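Local atomic coordinates of MAU2 chromatid cohesion factor homolog (Saccharomyces cerevisiae, PDB entry 4XDN), a protein that takes part in sister chromatid cohesion and forms with SCC2 a complex required for cohesin to associate with chromosomes. Residues Phe216-Tyr221 with Glu234-Glu239; Arg194-Ser199 with Val222-Asn227; Gln238-Thr243 with Ala254-Leu259; Glu128-Glu133 with Ser177-Val182. All blocks are in the same frame, centred on the assembly; numbering follows the deposited sequence.

Contact 1. Residues Phe216-Tyr221 with Glu234-Glu239; sequences FLNLCY and EDALQE
Asn218 lays its amide across the aliphatic base of Glu239, with Asn218 CG 3.5 Å from Glu239 CG. The amide and carboxylate planes stand 76° apart, and the carboxylate itself leads away from the contact, so it is methylene carbon that meets the amide. With CG anti to the backbone N (chi1 -177°), Asn218 extends across to the helix of Glu234-Glu239. Its ND2 gives a weak hydrogen bond to Ala236 O, 3.3 Å long but fairly straight at 161°. A short polar side chain suits this place because it can reach a backbone carbonyl of the partner helix while packing against carbon on its way. Ala236 is small enough to let the helices come near: Asn218 and Ala236 have CA atoms 6.6 Å apart, and the local axes approach to 9.9 Å. The ring of Tyr221 meets the methyl of Ala236 obliquely, Tyr221 CE2 lying 4.0 Å from Ala236 CB, and elsewhere stacks on Phe200 of helix 193-206. Joining consecutive helices of the chain, the contact is mostly van der Waals packing; the weak amide bond gives direction to an otherwise apolar join and provides the buried side chain with a polar partner.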
# COMPACT_ATOMS: atom_id res chain seq x y z
N PHE A 216 -15.30 11.98 -1.32
CA PHE A 216 -14.99 10.67 -0.78
C PHE A 216 -14.59 9.71 -1.90
O PHE A 216 -13.58 9.01 -1.80
CB PHE A 216 -16.18 10.09 -0.02
CG PHE A 216 -16.10 8.61 0.19
CD1 PHE A 216 -15.19 8.07 1.08
CD2 PHE A 216 -16.93 7.75 -0.52
CE1 PHE A 216 -15.11 6.70 1.27
CE2 PHE A 216 -16.85 6.38 -0.34
CZ PHE A 216 -15.93 5.86 0.56
N LEU A 217 -15.39 9.68 -2.96
CA LEU A 217 -15.13 8.80 -4.09
C LEU A 217 -13.81 9.14 -4.76
O LEU A 217 -13.09 8.26 -5.24
CB LEU A 217 -16.26 8.88 -5.10
CG LEU A 217 -17.62 8.35 -4.64
CD1 LEU A 217 -18.69 8.77 -5.63
CD2 LEU A 217 -17.58 6.83 -4.49
N ASN A 218 -13.49 10.43 -4.80
CA ASN A 218 -12.25 10.87 -5.41
C ASN A 218 -11.04 10.42 -4.60
O ASN A 218 -9.98 10.14 -5.15
CB ASN A 218 -12.25 12.40 -5.57
CG ASN A 218 -11.01 12.90 -6.28
OD1 ASN A 218 -10.85 12.70 -7.48
ND2 ASN A 218 -10.12 13.55 -5.54
N LEU A 219 -11.21 10.35 -3.28
CA LEU A 219 -10.17 9.84 -2.40
C LEU A 219 -9.95 8.36 -2.66
O LEU A 219 -8.81 7.89 -2.69
CB LEU A 219 -10.53 10.08 -0.93
CG LEU A 219 -10.47 11.54 -0.46
CD1 LEU A 219 -11.17 11.69 0.88
CD2 LEU A 219 -9.03 12.01 -0.36
N CYS A 220 -11.04 7.62 -2.84
CA CYS A 220 -10.96 6.21 -3.21
C CYS A 220 -10.20 6.07 -4.51
O CYS A 220 -9.37 5.17 -4.67
CB CYS A 220 -12.36 5.59 -3.35
SG CYS A 220 -13.35 5.50 -1.84
N TYR A 221 -10.48 6.98 -5.44
CA TYR A 221 -9.85 6.97 -6.76
C TYR A 221 -8.35 7.17 -6.64
O TYR A 221 -7.56 6.36 -7.13
CB TYR A 221 -10.46 8.06 -7.64
CG TYR A 221 -10.03 8.04 -9.09
CD1 TYR A 221 -9.55 6.89 -9.69
CD2 TYR A 221 -10.09 9.20 -9.85
CE1 TYR A 221 -9.16 6.88 -11.02
CE2 TYR A 221 -9.70 9.20 -11.18
CZ TYR A 221 -9.24 8.04 -11.75
OH TYR A 221 -8.84 8.05 -13.07
N GLU A 234 -4.97 15.00 -13.85
CA GLU A 234 -4.91 16.35 -13.28
C GLU A 234 -6.19 16.71 -12.53
O GLU A 234 -6.14 17.30 -11.46
CB GLU A 234 -4.65 17.37 -14.39
CG GLU A 234 -4.45 18.79 -13.89
CD GLU A 234 -3.30 18.92 -12.91
OE1 GLU A 234 -2.29 18.21 -13.09
OE2 GLU A 234 -3.42 19.72 -11.96
N ASP A 235 -7.34 16.35 -13.10
CA ASP A 235 -8.62 16.70 -12.50
C ASP A 235 -8.81 16.02 -11.15
O ASP A 235 -9.37 16.61 -10.23
CB ASP A 235 -9.77 16.34 -13.45
CG ASP A 235 -9.73 14.90 -13.91
OD1 ASP A 235 -8.62 14.39 -14.16
OD2 ASP A 235 -10.81 14.28 -14.02
N ALA A 236 -8.35 14.78 -11.03
CA ALA A 236 -8.40 14.06 -9.76
C ALA A 236 -7.49 14.73 -8.74
O ALA A 236 -7.80 14.80 -7.55
CB ALA A 236 -8.00 12.61 -9.95
N LEU A 237 -6.35 15.23 -9.22
CA LEU A 237 -5.39 15.93 -8.37
C LEU A 237 -5.99 17.23 -7.85
O LEU A 237 -5.89 17.54 -6.66
CB LEU A 237 -4.10 16.22 -9.15
CG LEU A 237 -2.78 15.75 -8.53
CD1 LEU A 237 -2.78 14.25 -8.30
CD2 LEU A 237 -1.62 16.14 -9.44
N GLN A 238 -6.61 18.00 -8.74
CA GLN A 238 -7.25 19.25 -8.35
C GLN A 238 -8.44 18.98 -7.44
O GLN A 238 -8.71 19.73 -6.50
CB GLN A 238 -7.70 20.03 -9.58
CG GLN A 238 -6.56 20.55 -10.45
CD GLN A 238 -7.04 21.34 -11.65
OE1 GLN A 238 -8.22 21.69 -11.74
NE2 GLN A 238 -6.14 21.62 -12.58
N GLU A 239 -9.16 17.90 -7.72
CA GLU A 239 -10.31 17.51 -6.91
C GLU A 239 -9.84 17.17 -5.50
O GLU A 239 -10.52 17.48 -4.52
CB GLU A 239 -11.04 16.32 -7.53
CG GLU A 239 -12.40 16.03 -6.92
CD GLU A 239 -13.43 17.09 -7.26
OE1 GLU A 239 -13.33 17.72 -8.33
OE2 GLU A 239 -14.36 17.30 -6.44

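Contact 2. Residues Arg194-Ser199 with Val222-Asn227. With SO4 (sulfate ion), chain E.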
# COMPACT_ATOMS: atom_id res chain seq x y z
N ARG A 194 -8.43 -0.78 -16.58
CA ARG A 194 -9.01 0.14 -17.56
C ARG A 194 -10.48 0.39 -17.23
O ARG A 194 -10.95 1.53 -17.31
CB ARG A 194 -8.85 -0.41 -18.98
CG ARG A 194 -7.46 -0.16 -19.57
CD ARG A 194 -6.79 -1.43 -20.09
NE ARG A 194 -7.17 -1.74 -21.47
CZ ARG A 194 -6.63 -2.73 -22.18
NH1 ARG A 194 -5.70 -3.51 -21.65
NH2 ARG A 194 -7.03 -2.93 -23.43
N ARG A 195 -11.20 -0.66 -16.86
CA ARG A 195 -12.60 -0.51 -16.45
C ARG A 195 -12.74 0.32 -15.17
O ARG A 195 -13.69 1.09 -15.03
CB ARG A 195 -13.26 -1.87 -16.24
CG ARG A 195 -13.93 -2.46 -17.48
CD ARG A 195 -13.10 -3.57 -18.12
NE ARG A 195 -13.94 -4.67 -18.59
CZ ARG A 195 -13.51 -5.92 -18.76
NH1 ARG A 195 -12.25 -6.24 -18.50
NH2 ARG A 195 -14.36 -6.84 -19.20
N VAL A 196 -11.81 0.14 -14.24
CA VAL A 196 -11.85 0.88 -12.98
C VAL A 196 -11.81 2.38 -13.25
O VAL A 196 -12.66 3.13 -12.78
CB VAL A 196 -10.68 0.50 -12.03
CG1 VAL A 196 -10.61 1.44 -10.83
CG2 VAL A 196 -10.83 -0.94 -11.56
N LYS A 197 -10.82 2.80 -14.04
CA LYS A 197 -10.63 4.21 -14.37
C LYS A 197 -11.84 4.77 -15.10
O LYS A 197 -12.29 5.88 -14.82
CB LYS A 197 -9.37 4.38 -15.22
CG LYS A 197 -8.10 3.94 -14.52
CD LYS A 197 -6.98 3.67 -15.51
CE LYS A 197 -5.73 3.17 -14.80
NZ LYS A 197 -4.70 2.71 -15.78
N THR A 198 -12.36 3.98 -16.04
CA THR A 198 -13.56 4.36 -16.79
C THR A 198 -14.76 4.50 -15.86
O THR A 198 -15.55 5.43 -15.99
CB THR A 198 -13.87 3.33 -17.89
OG1 THR A 198 -12.84 3.37 -18.89
CG2 THR A 198 -15.22 3.63 -18.56
N SER A 199 -14.88 3.56 -14.92
CA SER A 199 -16.02 3.55 -14.01
C SER A 199 -15.91 4.69 -12.99
O SER A 199 -16.91 5.33 -12.68
CB SER A 199 -16.12 2.21 -13.28
OG SER A 199 -16.35 1.16 -14.20
N VAL A 222 -7.95 8.26 -5.99
CA VAL A 222 -6.54 8.59 -5.84
C VAL A 222 -5.79 7.46 -5.13
O VAL A 222 -4.70 7.07 -5.56
CB VAL A 222 -6.35 9.91 -5.06
CG1 VAL A 222 -4.88 10.15 -4.72
CG2 VAL A 222 -6.89 11.08 -5.87
N ASN A 223 -6.37 6.93 -4.06
CA ASN A 223 -5.73 5.85 -3.31
C ASN A 223 -5.54 4.62 -4.18
O ASN A 223 -4.49 3.97 -4.13
CB ASN A 223 -6.55 5.49 -2.07
CG ASN A 223 -5.67 5.05 -0.90
OD1 ASN A 223 -6.01 5.27 0.26
ND2 ASN A 223 -4.53 4.43 -1.21
N TYR A 224 -6.55 4.28 -4.97
CA TYR A 224 -6.44 3.16 -5.90
C TYR A 224 -5.28 3.36 -6.87
O TYR A 224 -4.50 2.45 -7.12
CB TYR A 224 -7.74 2.97 -6.68
CG TYR A 224 -7.54 2.27 -8.01
CD1 TYR A 224 -7.41 0.89 -8.08
CD2 TYR A 224 -7.48 3.00 -9.19
CE1 TYR A 224 -7.23 0.25 -9.29
CE2 TYR A 224 -7.29 2.37 -10.41
CZ TYR A 224 -7.16 0.99 -10.45
OH TYR A 224 -6.98 0.36 -11.66
N LEU A 225 -5.18 4.57 -7.43
CA LEU A 225 -4.14 4.88 -8.40
C LEU A 225 -2.76 4.79 -7.76
O LEU A 225 -1.82 4.28 -8.36
CB LEU A 225 -4.36 6.28 -8.99
CG LEU A 225 -5.61 6.45 -9.86
CD1 LEU A 225 -5.84 7.91 -10.18
CD2 LEU A 225 -5.51 5.64 -11.15
N LEU A 226 -2.64 5.29 -6.53
CA LEU A 226 -1.37 5.24 -5.81
C LEU A 226 -0.98 3.80 -5.48
O LEU A 226 0.20 3.44 -5.55
CB LEU A 226 -1.45 6.06 -4.52
CG LEU A 226 -1.40 7.58 -4.69
CD1 LEU A 226 -1.77 8.27 -3.38
CD2 LEU A 226 -0.02 8.03 -5.15
N ASN A 227 -1.97 2.98 -5.13
CA ASN A 227 -1.72 1.56 -4.85
C ASN A 227 -1.16 0.84 -6.07
O ASN A 227 -0.37 -0.10 -5.93
CB ASN A 227 -3.01 0.87 -4.40
CG ASN A 227 -3.55 1.42 -3.10
OD1 ASN A 227 -2.83 2.07 -2.34
ND2 ASN A 227 -4.83 1.16 -2.82
S SO4 E . -9.10 -4.10 -18.29
O1 SO4 E . -10.06 -3.24 -17.60
O2 SO4 E . -9.39 -5.50 -17.99
O3 SO4 E . -9.21 -3.88 -19.73
O4 SO4 E . -7.75 -3.79 -17.84
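Val196 and Tyr224 pack together in an antiparallel pair of neighbouring helices in this largely helical protein. The local axes of consecutive helices 193-206 and 212-228 run at 158° and approach to 11.6 Å, a spacing that a large aromatic side chain can span.

The apolar part is a CH-pi contact. Val196 CG1 sits over one face of the Tyr224 ring, 3.6 Å from its centroid. Tyr224 holds CG anti to its own N (chi1 156°), which carries the ring across to the facing helix, where branched valine offers a compact methyl. Lys197 CG lies at the ring edge, near its plane, and Lys197 CE comes to 4.4 Å from Leu225 CD2; the charged end of the lysine has a cation-pi partner in Phe230. The Tyr224 hydroxyl is hydrogen-bonded to His193, so the ring is held at its polar end too.

The polar part lies beside the interface, where a sulfate, probably from the crystallisation liquor, occupies the N-terminal end of helix 193-206. Backbone N-H groups and arginines there suit an anion. Arg195 N donates to sulfate O1 at 2.9 Å, and Arg194 N reaches O4 by a weak bond. The Arg194 guanidinium turns a face to O3, whereas Arg195 NH1 donates to sulfate O2 at 3.0 Å, bent to 132°.

Contact 3. Residues Gln238-Thr243 with Ala254-Leu259; sequences QELRST and AWKLAL
The C-terminal end of helix 234-241 rests on helix 250-266, and the meeting point is the long side chain of Lys256 lying over carbonyls near the C-terminal end of the shorter helix. Leu240 and Lys256 are the nearest backbone positions, their CA atoms 6.9 Å apart. Leu240 supplies the apolar half: its CD1 approaches Lys256 CG to 3.6 Å, and the two side chains slant across each other. The lysine starts with CG anti to its backbone N (chi1 176°) and bends at chi2 and chi4, a course that takes its methylenes past Thr243 CB and then beside the helix end. There Lys256 CE comes within 3.1 Å of Leu240 O, a close approach that may be eased by the neighbouring ammonium, which would polarise the CE hydrogens. The ammonium continues to Arg241 O through water 1, which accepts from Lys256 NZ at 2.7 Å and donates to Arg241 O at 2.9 Å. Lys256 NZ also forms a salt bridge with Glu260, one turn on in the same helix. Lysine suits the place because its flexible methylenes can be buried while its charge is still met.

Hydroxyls from Ser242 and Thr243 gather near the same helix end. Ser242 OG donates to Glu239 O at 3.0 Å, from above the carbonyl plane, and is also hydrogen-bonded to Trp215. Thr243 OG1 lies near both Glu239 O and Leu240 O. The arrangement is that of a helix C-terminal end packed against the side of the next long helix, its carbonyls met by hydroxyls and, through water, by a lysine.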
# COMPACT_ATOMS: atom_id res chain seq x y z
N GLN A 238 -6.61 18.00 -8.74
CA GLN A 238 -7.25 19.25 -8.35
C GLN A 238 -8.44 18.98 -7.44
O GLN A 238 -8.71 19.73 -6.50
CB GLN A 238 -7.70 20.03 -9.58
CG GLN A 238 -6.56 20.55 -10.45
CD GLN A 238 -7.04 21.34 -11.65
OE1 GLN A 238 -8.22 21.69 -11.74
NE2 GLN A 238 -6.14 21.62 -12.58
N GLU A 239 -9.16 17.90 -7.72
CA GLU A 239 -10.31 17.51 -6.91
C GLU A 239 -9.84 17.17 -5.50
O GLU A 239 -10.52 17.48 -4.52
CB GLU A 239 -11.04 16.32 -7.53
CG GLU A 239 -12.40 16.03 -6.92
CD GLU A 239 -13.43 17.09 -7.26
OE1 GLU A 239 -13.33 17.72 -8.33
OE2 GLU A 239 -14.36 17.30 -6.44
N LEU A 240 -8.69 16.52 -5.41
CA LEU A 240 -8.10 16.16 -4.12
C LEU A 240 -7.72 17.42 -3.33
O LEU A 240 -8.00 17.51 -2.14
CB LEU A 240 -6.86 15.28 -4.32
CG LEU A 240 -6.03 14.92 -3.09
CD1 LEU A 240 -6.82 14.05 -2.12
CD2 LEU A 240 -4.74 14.22 -3.50
N ARG A 241 -7.09 18.38 -4.00
CA ARG A 241 -6.63 19.59 -3.34
C ARG A 241 -7.80 20.48 -2.90
O ARG A 241 -7.70 21.20 -1.91
CB ARG A 241 -5.69 20.38 -4.26
CG ARG A 241 -4.34 19.70 -4.49
CD ARG A 241 -3.34 20.64 -5.15
NE ARG A 241 -3.60 20.81 -6.59
CZ ARG A 241 -3.01 20.11 -7.55
NH1 ARG A 241 -2.11 19.17 -7.27
NH2 ARG A 241 -3.32 20.35 -8.82
N SER A 242 -8.91 20.41 -3.63
CA SER A 242 -10.07 21.25 -3.34
C SER A 242 -10.94 20.69 -2.21
O SER A 242 -11.87 21.35 -1.76
CB SER A 242 -10.92 21.44 -4.60
OG SER A 242 -11.55 20.23 -4.97
N THR A 243 -10.64 19.46 -1.79
CA THR A 243 -11.40 18.80 -0.72
C THR A 243 -11.48 19.68 0.52
O THR A 243 -10.46 20.06 1.10
CB THR A 243 -10.77 17.44 -0.36
OG1 THR A 243 -10.70 16.62 -1.53
CG2 THR A 243 -11.61 16.73 0.70
N ALA A 254 -8.33 13.84 7.00
CA ALA A 254 -7.08 13.22 7.42
C ALA A 254 -6.59 12.27 6.34
O ALA A 254 -5.39 12.14 6.10
CB ALA A 254 -7.26 12.49 8.74
N TRP A 255 -7.55 11.61 5.68
CA TRP A 255 -7.25 10.70 4.59
C TRP A 255 -6.72 11.48 3.39
O TRP A 255 -5.80 11.03 2.71
CB TRP A 255 -8.50 9.90 4.21
CG TRP A 255 -8.28 8.79 3.23
CD1 TRP A 255 -7.09 8.24 2.87
CD2 TRP A 255 -9.29 8.09 2.49
NE1 TRP A 255 -7.29 7.24 1.95
CE2 TRP A 255 -8.63 7.13 1.70
CE3 TRP A 255 -10.68 8.18 2.43
CZ2 TRP A 255 -9.32 6.26 0.85
CZ3 TRP A 255 -11.37 7.32 1.58
CH2 TRP A 255 -10.68 6.38 0.81
N LYS A 256 -7.32 12.64 3.14
CA LYS A 256 -6.86 13.52 2.08
C LYS A 256 -5.40 13.91 2.32
O LYS A 256 -4.57 13.81 1.43
CB LYS A 256 -7.74 14.77 1.99
CG LYS A 256 -7.29 15.81 0.98
CD LYS A 256 -7.16 17.18 1.63
CE LYS A 256 -6.75 18.25 0.63
NZ LYS A 256 -5.75 19.20 1.21
N LEU A 257 -5.11 14.35 3.54
CA LEU A 257 -3.77 14.78 3.90
C LEU A 257 -2.77 13.63 3.79
O LEU A 257 -1.65 13.82 3.32
CB LEU A 257 -3.76 15.35 5.32
CG LEU A 257 -4.55 16.65 5.51
CD1 LEU A 257 -4.63 17.00 6.99
CD2 LEU A 257 -3.92 17.79 4.73
N ALA A 258 -3.19 12.44 4.21
CA ALA A 258 -2.33 11.27 4.13
C ALA A 258 -1.98 10.96 2.68
O ALA A 258 -0.84 10.67 2.35
CB ALA A 258 -3.00 10.07 4.77
N LEU A 259 -2.98 11.04 1.81
CA LEU A 259 -2.78 10.73 0.40
C LEU A 259 -1.87 11.75 -0.25
O LEU A 259 -1.08 11.41 -1.13
CB LEU A 259 -4.12 10.67 -0.33
CG LEU A 259 -5.02 9.47 0.00
CD1 LEU A 259 -6.32 9.56 -0.78
CD2 LEU A 259 -4.32 8.15 -0.28
O HOH W 1 -5.33 21.44 -0.28

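Contact 4. Residues Glu128-Glu133 with Ser177-Val182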
# COMPACT_ATOMS: atom_id res chain seq x y z
N GLU A 128 -34.69 -1.53 2.93
CA GLU A 128 -34.37 -2.93 3.20
C GLU A 128 -33.90 -3.64 1.93
O GLU A 128 -32.93 -4.39 1.97
CB GLU A 128 -35.58 -3.66 3.79
CG GLU A 128 -35.93 -3.24 5.22
CD GLU A 128 -36.67 -1.91 5.31
OE1 GLU A 128 -36.96 -1.31 4.25
OE2 GLU A 128 -36.95 -1.47 6.44
N ILE A 129 -34.58 -3.40 0.82
CA ILE A 129 -34.23 -4.03 -0.44
C ILE A 129 -32.83 -3.62 -0.88
O ILE A 129 -32.04 -4.45 -1.34
CB ILE A 129 -35.26 -3.69 -1.54
CG1 ILE A 129 -36.59 -4.37 -1.23
CG2 ILE A 129 -34.77 -4.13 -2.93
CD1 ILE A 129 -37.75 -3.85 -2.05
N MET A 130 -32.52 -2.34 -0.74
CA MET A 130 -31.22 -1.83 -1.15
C MET A 130 -30.11 -2.39 -0.28
O MET A 130 -28.98 -2.58 -0.75
CB MET A 130 -31.19 -0.30 -1.12
CG MET A 130 -32.14 0.36 -2.10
SD MET A 130 -32.16 -0.45 -3.71
CE MET A 130 -31.04 0.58 -4.60
N ARG A 131 -30.42 -2.67 0.99
CA ARG A 131 -29.43 -3.25 1.88
C ARG A 131 -29.20 -4.71 1.51
O ARG A 131 -28.08 -5.21 1.60
CB ARG A 131 -29.86 -3.13 3.34
CG ARG A 131 -28.74 -3.50 4.30
CD ARG A 131 -28.97 -2.99 5.71
NE ARG A 131 -27.71 -2.96 6.45
CZ ARG A 131 -27.09 -4.03 6.94
NH1 ARG A 131 -27.63 -5.24 6.77
NH2 ARG A 131 -25.94 -3.91 7.59
N CYS A 132 -30.26 -5.39 1.08
CA CYS A 132 -30.13 -6.75 0.57
C CYS A 132 -29.16 -6.77 -0.61
O CYS A 132 -28.31 -7.65 -0.71
CB CYS A 132 -31.49 -7.32 0.14
SG CYS A 132 -32.61 -7.77 1.49
N GLU A 133 -29.29 -5.78 -1.49
CA GLU A 133 -28.44 -5.70 -2.67
C GLU A 133 -27.00 -5.37 -2.29
O GLU A 133 -26.05 -5.86 -2.90
CB GLU A 133 -28.97 -4.64 -3.65
CG GLU A 133 -30.31 -4.98 -4.28
CD GLU A 133 -30.26 -6.21 -5.18
OE1 GLU A 133 -29.17 -6.54 -5.68
OE2 GLU A 133 -31.31 -6.84 -5.38
N SER A 177 -25.89 5.56 -7.57
CA SER A 177 -24.54 6.06 -7.39
C SER A 177 -23.75 5.19 -6.41
O SER A 177 -22.57 4.91 -6.63
CB SER A 177 -24.58 7.51 -6.90
OG SER A 177 -23.28 8.06 -6.77
N VAL A 178 -24.41 4.77 -5.34
CA VAL A 178 -23.80 3.88 -4.36
C VAL A 178 -23.38 2.57 -5.03
O VAL A 178 -22.29 2.06 -4.77
CB VAL A 178 -24.76 3.59 -3.18
CG1 VAL A 178 -24.23 2.49 -2.26
CG2 VAL A 178 -25.00 4.86 -2.38
N PHE A 179 -24.23 2.03 -5.89
CA PHE A 179 -23.95 0.74 -6.50
C PHE A 179 -23.01 0.86 -7.69
O PHE A 179 -22.37 -0.12 -8.08
CB PHE A 179 -25.25 0.05 -6.88
CG PHE A 179 -25.96 -0.56 -5.71
CD1 PHE A 179 -25.53 -1.76 -5.17
CD2 PHE A 179 -27.03 0.09 -5.11
CE1 PHE A 179 -26.16 -2.31 -4.08
CE2 PHE A 179 -27.67 -0.47 -4.02
CZ PHE A 179 -27.23 -1.67 -3.50
N GLN A 180 -22.91 2.05 -8.27
CA GLN A 180 -21.86 2.32 -9.23
C GLN A 180 -20.52 2.19 -8.52
O GLN A 180 -19.57 1.62 -9.05
CB GLN A 180 -22.01 3.71 -9.85
CG GLN A 180 -22.98 3.77 -11.02
CD GLN A 180 -23.00 5.13 -11.68
OE1 GLN A 180 -23.75 6.02 -11.27
NE2 GLN A 180 -22.18 5.30 -12.72
N TYR A 181 -20.46 2.72 -7.30
CA TYR A 181 -19.26 2.65 -6.48
C TYR A 181 -18.95 1.21 -6.09
O TYR A 181 -17.78 0.82 -6.02
CB TYR A 181 -19.42 3.52 -5.23
CG TYR A 181 -18.56 3.11 -4.06
CD1 TYR A 181 -17.23 3.48 -3.99
CD2 TYR A 181 -19.09 2.35 -3.02
CE1 TYR A 181 -16.44 3.11 -2.92
CE2 TYR A 181 -18.32 1.97 -1.95
CZ TYR A 181 -16.99 2.35 -1.90
OH TYR A 181 -16.22 1.97 -0.83
N VAL A 182 -19.99 0.42 -5.82
CA VAL A 182 -19.81 -1.00 -5.53
C VAL A 182 -19.20 -1.69 -6.74
O VAL A 182 -18.27 -2.49 -6.61
CB VAL A 182 -21.15 -1.68 -5.16
CG1 VAL A 182 -21.00 -3.20 -5.11
CG2 VAL A 182 -21.66 -1.15 -3.83
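Phe179 turns CG to the side opposite its carbonyl carbon (chi1 -77°), sending the ring toward the helix of Glu128-Glu133, while Met130 folds back at chi2 (-42°) and chi3 (-97°) to bring its terminal methyl to meet it. The methyl reaches the rim of the ring, Met130 CE lying 3.6 Å from Phe179 CE2. The flexible thioether chain can bend to set its methyl there. The far end of the ring reaches the backbone: Met130 O lies at the ring edge, in its plane, 3.4 Å from Phe179 CZ, so the slightly positive aromatic C-H may have a favourable electrostatic contact with the carbonyl. Glu133 adds its aliphatic base, with CB also 3.4 Å from Phe179 CZ but approaching obliquely. Its carboxylate leads away to a salt bridge with Lys113, which lets a charged residue lend only carbon to the apolar packing. Phenylalanine fits because one large, rigid ring crosses between backbones whose closest CA atoms, those of Glu133 and Phe179, are 8.7 Å apart. Helix 147-165 also borders this packing, touching Phe179 through Leu160 and Val161 and Met130 through Met164, so that the ring joins helices 126-144, 147-165 and 170-189.

How the contacts relate
Along the chain contact 4 comes first, contacts 2 and 1 interleave, and contact 3 begins where contact 1 ends. Contacts 1 and 2 share helix 212-228 and have centres about 10 Å apart; contacts 1 and 3 share helix 234-241, with Gln238 and Glu239 in both, at about 8 Å between centres. A hydrogen bond probably joins Asn223 of contact 2 to Trp255 of contact 3. Contact 4 lies about 20 to 26 Å away by centres, yet Tyr181 of its helix 170-189 packs on Leu217 of contact 1. The helices from 126-144 to 250-266 thus pack on one another within one helical region, and several of them also touch the chain of the other protein.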